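Local coordinates for protein putative alpha/beta hydrolase (Desulfitobacterium hafniense, PDB 4RPC) that is a putative hydrolase of the alpha/beta hydrolase family, probably cleaving its still unidentified substrate with a serine nucleophile, at residues L13-I27 and L77-Q90. Residues are numbered along the deposited sequence; the frame is centred on the assembly and turned at random.
Sequences LHRMGEPHGPKVLLI and LGEALEELRVDKVQ
Leu-13, on an edge strand of an alpha/beta hydrolase sheet, meets helix 70-83 and illustrates how this fold seats a helix on its sheet before the chain re-enters the sheet as strand 88-95, parallel to 23-27. The tight part is purely apolar. CG of Leu-13 stands anti to the backbone N (chi1 -177°), which points it at the helix; the branch then sends CD2 to within 3.6 Å of Leu-84 CD1 and 3.7 Å of Leu-81 CD2, whereas the CD1 methyl touches CD1 of Leu-77, the two side chains crossing at about a right angle. Deeper down, CD1 of Ile-27 and CD2 of Leu-77 approach tip to tip at 4.0 Å. Leu-25 backs this layer more loosely, and Met-105 of helix 97-108 closes over Leu-25, Leu-77 and Leu-81. A Schellman motif with Arg-85 at C-prime ends the helix and turns the chain toward strand 88-95.

The solvent side, formed by Arg-15, Lys-23 and the turn, is looser and more polar. Arg-15, extended from CG to NE, slides past Leu-84 in the opposite direction, with NH1 4.1 Å from CD2 of the leucine. Bending at chi2 (75°) brings the Lys-23 chain over Val-86 and sends NZ back to its own loop. There NZ approaches Pro-19 O in the carbonyl plane, while Arg-15 NH2 comes from above it, so two cationic groups tether one turn carbonyl.

Firmer again is the strand pairing. Water 1 accepts from Lys-23 N and gives a weak bond to Lys-88 O, and the parallel strands join directly where Gln-90 N donates to Lys-23 O at 2.7 Å.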
ATOM      1  N   LEU A  13      -4.928  13.945  -5.538  1.00 38.48           N
ATOM      2  CA  LEU A  13      -3.573  13.518  -5.818  1.00 36.39           C
ATOM      3  C   LEU A  13      -2.609  14.650  -5.570  1.00 34.11           C
ATOM      4  O   LEU A  13      -2.669  15.671  -6.233  1.00 37.56           O
ATOM      5  CB  LEU A  13      -3.464  13.107  -7.282  1.00 38.17           C
ATOM      6  CG  LEU A  13      -2.108  12.559  -7.711  1.00 37.44           C
ATOM      7  CD1 LEU A  13      -1.852  11.187  -7.131  1.00 38.21           C
ATOM      8  CD2 LEU A  13      -2.058  12.484  -9.214  1.00 40.66           C
ATOM      9  N   HIS A  14      -1.727  14.455  -4.609  1.00 31.57           N
ATOM     10  CA  HIS A  14      -0.793  15.477  -4.173  1.00 31.52           C
ATOM     11  C   HIS A  14       0.458  15.296  -4.926  1.00 30.92           C
ATOM     12  O   HIS A  14       0.845  14.176  -5.192  1.00 27.16           O
ATOM     13  CB  HIS A  14      -0.444  15.309  -2.717  1.00 30.64           C
ATOM     14  CG  HIS A  14      -1.603  15.470  -1.797  1.00 31.15           C
ATOM     15  ND1 HIS A  14      -1.945  16.679  -1.236  1.00 35.19           N
ATOM     16  CD2 HIS A  14      -2.494  14.573  -1.336  1.00 30.29           C
ATOM     17  CE1 HIS A  14      -2.998  16.516  -0.462  1.00 35.90           C
ATOM     18  NE2 HIS A  14      -3.352  15.246  -0.509  1.00 34.16           N
ATOM     19  N   ARG A  15       1.121  16.403  -5.237  1.00 33.04           N
ATOM     20  CA  ARG A  15       2.295  16.352  -6.101  1.00 34.32           C
ATOM     21  C   ARG A  15       3.432  17.100  -5.438  1.00 33.91           C
ATOM     22  O   ARG A  15       3.274  18.220  -5.038  1.00 35.96           O
ATOM     23  CB  ARG A  15       1.959  16.917  -7.485  1.00 38.08           C
ATOM     24  CG  ARG A  15       3.112  16.908  -8.484  1.00 43.33           C
ATOM     25  CD  ARG A  15       2.661  17.459  -9.839  1.00 49.29           C
ATOM     26  NE  ARG A  15       3.565  17.096 -10.938  1.00 55.05           N
ATOM     27  CZ  ARG A  15       3.347  17.380 -12.233  1.00 61.63           C
ATOM     28  NH1 ARG A  15       2.242  18.049 -12.596  1.00 66.77           N
ATOM     29  NH2 ARG A  15       4.223  16.999 -13.175  1.00 56.96           N
HETATM   30  N   MSE A  16       4.564  16.445  -5.300  1.00 32.78           N
HETATM   31  CA  MSE A  16       5.749  17.036  -4.702  1.00 36.14           C
HETATM   32  C   MSE A  16       6.978  16.689  -5.529  1.00 33.00           C
HETATM   33  O   MSE A  16       6.908  15.972  -6.537  1.00 28.76           O
HETATM   34  CB  MSE A  16       5.983  16.591  -3.253  1.00 39.40           C
HETATM   35  CG  MSE A  16       4.862  15.779  -2.609  1.00 42.85           C
HETATM   36 SE   MSE A  16       4.131  16.667  -1.022  0.69 52.98          SE
HETATM   37  CE  MSE A  16       5.422  18.092  -0.580  1.00 50.54           C
ATOM     38  N   GLY A  17       8.111  17.239  -5.115  1.00 32.98           N
ATOM     39  CA  GLY A  17       9.391  17.022  -5.806  1.00 34.45           C
ATOM     40  C   GLY A  17       9.527  17.686  -7.147  1.00 34.95           C
ATOM     41  O   GLY A  17       8.930  18.704  -7.387  1.00 36.93           O
ATOM     42  N   GLU A  18      10.342  17.107  -8.021  1.00 36.77           N
ATOM     43  CA  GLU A  18      10.646  17.699  -9.312  1.00 35.60           C
ATOM     44  C   GLU A  18       9.588  17.342 -10.366  1.00 34.15           C
ATOM     45  O   GLU A  18       9.562  16.188 -10.833  1.00 31.54           O
ATOM     46  CB  GLU A  18      12.031  17.221  -9.777  1.00 38.10           C
ATOM     47  CG  GLU A  18      13.169  18.075  -9.296  1.00 42.59           C
ATOM     48  CD  GLU A  18      12.945  19.550  -9.627  1.00 47.24           C
ATOM     49  OE1 GLU A  18      12.672  19.872 -10.823  1.00 52.96           O
ATOM     50  OE2 GLU A  18      12.972  20.357  -8.668  1.00 47.78           O
ATOM     51  N   PRO A  19       8.726  18.316 -10.773  1.00 33.42           N
ATOM     52  CA  PRO A  19       7.517  17.961 -11.571  1.00 33.19           C
ATOM     53  C   PRO A  19       7.840  17.255 -12.875  1.00 32.38           C
ATOM     54  O   PRO A  19       7.075  16.365 -13.320  1.00 30.55           O
ATOM     55  CB  PRO A  19       6.815  19.301 -11.820  1.00 35.93           C
ATOM     56  CG  PRO A  19       7.436  20.258 -10.855  1.00 37.41           C
ATOM     57  CD  PRO A  19       8.824  19.767 -10.552  1.00 36.94           C
ATOM     58  N   HIS A  20       9.000  17.592 -13.429  1.00 31.44           N
ATOM     59  CA  HIS A  20       9.480  17.006 -14.684  1.00 32.54           C
ATOM     60  C   HIS A  20      10.372  15.768 -14.443  1.00 30.41           C
ATOM     61  O   HIS A  20      10.730  15.049 -15.365  1.00 29.87           O
ATOM     62  CB  HIS A  20      10.204  18.108 -15.506  1.00 34.09           C
ATOM     63  CG  HIS A  20       9.312  19.261 -15.833  1.00 36.59           C
ATOM     64  ND1 HIS A  20       9.599  20.562 -15.484  1.00 39.68           N
ATOM     65  CD2 HIS A  20       8.087  19.287 -16.407  1.00 38.53           C
ATOM     66  CE1 HIS A  20       8.607  21.344 -15.859  1.00 42.06           C
ATOM     67  NE2 HIS A  20       7.674  20.591 -16.420  1.00 42.49           N
ATOM     68  N   GLY A  21      10.721  15.516 -13.204  1.00 30.63           N
ATOM     69  CA  GLY A  21      11.465  14.298 -12.878  1.00 30.25           C
ATOM     70  C   GLY A  21      10.704  12.994 -13.156  1.00 28.02           C
ATOM     71  O   GLY A  21       9.537  13.015 -13.465  1.00 25.66           O
ATOM     72  N   PRO A  22      11.396  11.846 -13.045  1.00 28.25           N
ATOM     73  CA  PRO A  22      10.698  10.570 -13.216  1.00 27.38           C
ATOM     74  C   PRO A  22       9.575  10.409 -12.194  1.00 27.97           C
ATOM     75  O   PRO A  22       9.716  10.824 -11.040  1.00 26.67           O
ATOM     76  CB  PRO A  22      11.793   9.506 -12.994  1.00 27.57           C
ATOM     77  CG  PRO A  22      13.111  10.222 -13.227  1.00 28.42           C
ATOM     78  CD  PRO A  22      12.872  11.698 -12.984  1.00 28.62           C
ATOM     79  N   LYS A  23       8.480   9.777 -12.612  1.00 26.89           N
ATOM     80  CA  LYS A  23       7.312   9.728 -11.759  1.00 27.66           C
ATOM     81  C   LYS A  23       7.303   8.488 -10.825  1.00 25.43           C
ATOM     82  O   LYS A  23       7.397   7.355 -11.266  1.00 24.86           O
ATOM     83  CB  LYS A  23       6.064   9.755 -12.609  1.00 30.80           C
ATOM     84  CG  LYS A  23       5.600  11.156 -12.950  1.00 34.88           C
ATOM     85  CD  LYS A  23       6.470  11.775 -14.011  1.00 35.13           C
ATOM     86  CE  LYS A  23       5.751  12.962 -14.605  1.00 37.66           C
ATOM     87  NZ  LYS A  23       6.734  13.945 -15.094  1.00 38.86           N
ATOM     88  N   VAL A  24       7.132   8.756  -9.538  1.00 21.92           N
ATOM     89  CA  VAL A  24       7.055   7.773  -8.522  1.00 21.80           C
ATOM     90  C   VAL A  24       5.723   7.980  -7.749  1.00 20.21           C
ATOM     91  O   VAL A  24       5.483   9.040  -7.151  1.00 19.00           O
ATOM     92  CB  VAL A  24       8.273   7.915  -7.599  1.00 23.09           C
ATOM     93  CG1 VAL A  24       8.197   6.958  -6.420  1.00 24.25           C
ATOM     94  CG2 VAL A  24       9.573   7.660  -8.391  1.00 26.20           C
ATOM     95  N   LEU A  25       4.875   6.971  -7.764  1.00 19.54           N
ATOM     96  CA  LEU A  25       3.561   7.003  -7.058  1.00 19.66           C
ATOM     97  C   LEU A  25       3.647   6.282  -5.734  1.00 17.85           C
ATOM     98  O   LEU A  25       4.090   5.155  -5.699  1.00 17.39           O
ATOM     99  CB  LEU A  25       2.511   6.241  -7.895  1.00 21.88           C
ATOM    100  CG  LEU A  25       1.222   6.827  -8.393  1.00 24.60           C
ATOM    101  CD1 LEU A  25       0.351   5.693  -8.900  1.00 25.71           C
ATOM    102  CD2 LEU A  25       0.437   7.651  -7.398  1.00 25.53           C
ATOM    103  N   LEU A  26       3.163   6.894  -4.671  1.00 17.28           N
ATOM    104  CA  LEU A  26       3.199   6.323  -3.365  1.00 18.32           C
ATOM    105  C   LEU A  26       1.795   6.208  -2.831  1.00 17.78           C
ATOM    106  O   LEU A  26       1.125   7.262  -2.611  1.00 18.38           O
ATOM    107  CB  LEU A  26       3.997   7.218  -2.433  1.00 19.27           C
ATOM    108  CG  LEU A  26       5.392   7.562  -2.879  1.00 20.74           C
ATOM    109  CD1 LEU A  26       5.951   8.631  -1.953  1.00 22.22           C
ATOM    110  CD2 LEU A  26       6.282   6.350  -2.831  1.00 21.42           C
ATOM    111  N   ILE A  27       1.353   4.950  -2.621  1.00 16.79           N
ATOM    112  CA  ILE A  27      -0.054   4.638  -2.254  1.00 16.22           C
ATOM    113  C   ILE A  27      -0.119   4.031  -0.901  1.00 16.10           C
ATOM    114  O   ILE A  27       0.399   2.941  -0.671  1.00 15.81           O
ATOM    115  CB  ILE A  27      -0.758   3.723  -3.279  1.00 17.53           C
ATOM    116  CG1 ILE A  27      -0.515   4.186  -4.713  1.00 18.29           C
ATOM    117  CG2 ILE A  27      -2.259   3.670  -3.007  1.00 18.21           C
ATOM    118  CD1 ILE A  27      -1.105   3.276  -5.798  1.00 19.32           C
ATOM    119  N   LEU A  77      -7.747   7.004  -9.967  1.00 27.57           N
ATOM    120  CA  LEU A  77      -6.367   7.442  -9.860  1.00 28.01           C
ATOM    121  C   LEU A  77      -5.736   7.587 -11.234  1.00 28.20           C
ATOM    122  O   LEU A  77      -4.926   8.498 -11.484  1.00 25.23           O
ATOM    123  CB  LEU A  77      -5.577   6.389  -9.060  1.00 29.69           C
ATOM    124  CG  LEU A  77      -4.225   6.687  -8.498  1.00 32.02           C
ATOM    125  CD1 LEU A  77      -4.181   8.102  -7.953  1.00 34.98           C
ATOM    126  CD2 LEU A  77      -3.911   5.662  -7.404  1.00 33.81           C
ATOM    127  N   GLY A  78      -6.078   6.651 -12.113  1.00 28.61           N
ATOM    128  CA  GLY A  78      -5.625   6.719 -13.499  1.00 31.40           C
ATOM    129  C   GLY A  78      -6.159   8.002 -14.142  1.00 31.43           C
ATOM    130  O   GLY A  78      -5.479   8.645 -14.953  1.00 31.85           O
ATOM    131  N   GLU A  79      -7.359   8.392 -13.790  1.00 31.03           N
ATOM    132  CA  GLU A  79      -7.881   9.658 -14.349  1.00 35.51           C
ATOM    133  C   GLU A  79      -7.155  10.866 -13.776  1.00 35.07           C
ATOM    134  O   GLU A  79      -7.044  11.866 -14.437  1.00 36.24           O
ATOM    135  CB  GLU A  79      -9.363   9.796 -14.067  1.00 38.29           C
ATOM    136  CG  GLU A  79     -10.153   8.742 -14.816  1.00 41.83           C
ATOM    137  CD  GLU A  79     -11.638   8.811 -14.530  1.00 47.65           C
ATOM    138  OE1 GLU A  79     -12.094   8.396 -13.421  1.00 50.54           O
ATOM    139  OE2 GLU A  79     -12.341   9.263 -15.438  1.00 48.22           O
ATOM    140  N   ALA A  80      -6.687  10.777 -12.534  1.00 33.35           N
ATOM    141  CA  ALA A  80      -6.024  11.925 -11.929  1.00 33.90           C
ATOM    142  C   ALA A  80      -4.683  12.050 -12.546  1.00 32.20           C
ATOM    143  O   ALA A  80      -4.235  13.149 -12.771  1.00 32.99           O
ATOM    144  CB  ALA A  80      -5.926  11.830 -10.415  1.00 32.49           C
ATOM    145  N   LEU A  81      -4.063  10.929 -12.877  1.00 31.82           N
ATOM    146  CA  LEU A  81      -2.785  10.955 -13.561  1.00 31.61           C
ATOM    147  C   LEU A  81      -2.870  11.511 -14.950  1.00 31.60           C
ATOM    148  O   LEU A  81      -2.032  12.290 -15.380  1.00 32.55           O
ATOM    149  CB  LEU A  81      -2.178   9.568 -13.592  1.00 31.84           C
ATOM    150  CG  LEU A  81      -1.654   9.013 -12.261  1.00 32.09           C
ATOM    151  CD1 LEU A  81      -0.989   7.661 -12.472  1.00 32.55           C
ATOM    152  CD2 LEU A  81      -0.717   9.956 -11.565  1.00 32.13           C
ATOM    153  N   GLU A  82      -3.897  11.121 -15.651  1.00 34.07           N
ATOM    154  CA  GLU A  82      -4.220  11.686 -16.954  1.00 37.58           C
ATOM    155  C   GLU A  82      -4.436  13.211 -16.926  1.00 37.60           C
ATOM    156  O   GLU A  82      -4.002  13.907 -17.811  1.00 36.43           O
ATOM    157  CB  GLU A  82      -5.478  11.017 -17.459  1.00 40.14           C
ATOM    158  CG  GLU A  82      -5.778  11.264 -18.913  1.00 47.56           C
ATOM    159  CD  GLU A  82      -7.019  10.492 -19.343  1.00 53.64           C
ATOM    160  OE1 GLU A  82      -7.533   9.707 -18.507  1.00 59.08           O
ATOM    161  OE2 GLU A  82      -7.483  10.675 -20.493  1.00 59.24           O
ATOM    162  N   GLU A  83      -5.096  13.716 -15.896  1.00 38.97           N
ATOM    163  CA  GLU A  83      -5.204  15.167 -15.680  1.00 42.77           C
ATOM    164  C   GLU A  83      -3.861  15.848 -15.710  1.00 43.82           C
ATOM    165  O   GLU A  83      -3.739  16.945 -16.237  1.00 46.18           O
ATOM    166  CB  GLU A  83      -5.822  15.481 -14.320  1.00 45.14           C
ATOM    167  CG  GLU A  83      -7.320  15.302 -14.290  1.00 48.98           C
ATOM    168  CD  GLU A  83      -8.024  16.478 -14.929  1.00 56.84           C
ATOM    169  OE1 GLU A  83      -7.626  17.630 -14.614  1.00 62.14           O
ATOM    170  OE2 GLU A  83      -8.953  16.257 -15.752  1.00 59.85           O
ATOM    171  N   LEU A  84      -2.848  15.218 -15.129  1.00 40.51           N
ATOM    172  CA  LEU A  84      -1.526  15.825 -15.076  1.00 41.19           C
ATOM    173  C   LEU A  84      -0.737  15.442 -16.289  1.00 41.66           C
ATOM    174  O   LEU A  84       0.439  15.714 -16.339  1.00 41.74           O
ATOM    175  CB  LEU A  84      -0.761  15.412 -13.807  1.00 40.73           C
ATOM    176  CG  LEU A  84      -1.509  15.714 -12.512  1.00 40.52           C
ATOM    177  CD1 LEU A  84      -0.736  15.124 -11.348  1.00 41.25           C
ATOM    178  CD2 LEU A  84      -1.748  17.204 -12.307  1.00 41.71           C
ATOM    179  N   ARG A  85      -1.403  14.821 -17.265  1.00 44.43           N
ATOM    180  CA  ARG A  85      -0.785  14.230 -18.448  1.00 46.28           C
ATOM    181  C   ARG A  85       0.331  13.224 -18.153  1.00 45.84           C
ATOM    182  O   ARG A  85       1.241  13.016 -18.972  1.00 47.60           O
ATOM    183  CB  ARG A  85      -0.262  15.305 -19.372  1.00 53.87           C
ATOM    184  CG  ARG A  85      -1.303  16.243 -19.940  1.00 60.35           C
ATOM    185  CD  ARG A  85      -0.526  17.308 -20.669  1.00 71.75           C
ATOM    186  NE  ARG A  85      -1.361  18.253 -21.388  1.00 82.38           N
ATOM    187  CZ  ARG A  85      -0.893  19.145 -22.258  1.00 87.86           C
ATOM    188  NH1 ARG A  85       0.414  19.212 -22.520  1.00 90.37           N
ATOM    189  NH2 ARG A  85      -1.736  19.969 -22.874  1.00 91.27           N
ATOM    190  N   VAL A  86       0.250  12.585 -16.998  1.00 43.42           N
ATOM    191  CA  VAL A  86       1.145  11.491 -16.680  1.00 43.00           C
ATOM    192  C   VAL A  86       0.565  10.253 -17.306  1.00 42.70           C
ATOM    193  O   VAL A  86      -0.506   9.801 -16.881  1.00 45.02           O
ATOM    194  CB  VAL A  86       1.224  11.206 -15.167  1.00 40.23           C
ATOM    195  CG1 VAL A  86       2.040   9.948 -14.936  1.00 42.10           C
ATOM    196  CG2 VAL A  86       1.843  12.371 -14.431  1.00 41.34           C
ATOM    197  N   ASP A  87       1.259   9.690 -18.288  1.00 44.07           N
ATOM    198  CA  ASP A  87       0.851   8.385 -18.801  1.00 46.95           C
ATOM    199  C   ASP A  87       1.859   7.256 -18.542  1.00 45.95           C
ATOM    200  O   ASP A  87       1.605   6.117 -18.941  1.00 45.87           O
ATOM    201  CB  ASP A  87       0.509   8.475 -20.280  1.00 50.54           C
ATOM    202  CG  ASP A  87       1.710   8.768 -21.125  1.00 56.31           C
ATOM    203  OD1 ASP A  87       2.853   8.670 -20.589  1.00 58.23           O
ATOM    204  OD2 ASP A  87       1.496   9.102 -22.318  1.00 64.02           O
ATOM    205  N   LYS A  88       2.972   7.564 -17.878  1.00 42.44           N
ATOM    206  CA  LYS A  88       3.949   6.550 -17.495  1.00 40.17           C
ATOM    207  C   LYS A  88       4.493   6.846 -16.107  1.00 36.31           C
ATOM    208  O   LYS A  88       4.840   7.985 -15.798  1.00 37.03           O
ATOM    209  CB  LYS A  88       5.107   6.528 -18.494  1.00 42.88           C
ATOM    210  CG  LYS A  88       6.183   5.483 -18.193  1.00 45.29           C
ATOM    211  CD  LYS A  88       7.266   5.443 -19.278  1.00 49.70           C
ATOM    212  CE  LYS A  88       8.134   6.707 -19.253  1.00 51.47           C
ATOM    213  NZ  LYS A  88       9.573   6.539 -19.666  1.00 54.95           N
ATOM    214  N   VAL A  89       4.567   5.835 -15.256  1.00 31.42           N
ATOM    215  CA  VAL A  89       5.223   6.009 -13.995  1.00 30.21           C
ATOM    216  C   VAL A  89       6.367   5.031 -13.844  1.00 28.57           C
ATOM    217  O   VAL A  89       6.279   3.847 -14.257  1.00 28.22           O
ATOM    218  CB  VAL A  89       4.231   5.935 -12.798  1.00 29.90           C
ATOM    219  CG1 VAL A  89       3.017   6.809 -13.079  1.00 31.67           C
ATOM    220  CG2 VAL A  89       3.804   4.543 -12.510  1.00 29.38           C
ATOM    221  N   GLN A  90       7.438   5.491 -13.229  1.00 26.54           N
ATOM    222  CA  GLN A  90       8.628   4.649 -13.189  1.00 27.05           C
ATOM    223  C   GLN A  90       8.472   3.641 -12.104  1.00 24.86           C
ATOM    224  O   GLN A  90       8.964   2.522 -12.242  1.00 24.08           O
ATOM    225  CB  GLN A  90       9.911   5.443 -12.955  1.00 31.27           C
ATOM    226  CG  GLN A  90      10.366   6.380 -14.061  1.00 31.92           C
ATOM    227  CD  GLN A  90      10.440   5.728 -15.388  1.00 35.52           C
ATOM    228  OE1 GLN A  90      11.039   4.666 -15.554  1.00 38.54           O
ATOM    229  NE2 GLN A  90       9.780   6.335 -16.355  1.00 40.19           N
TER
HETATM  230  O   HOH W   1       8.177   8.405 -15.185  1.00 40.94           O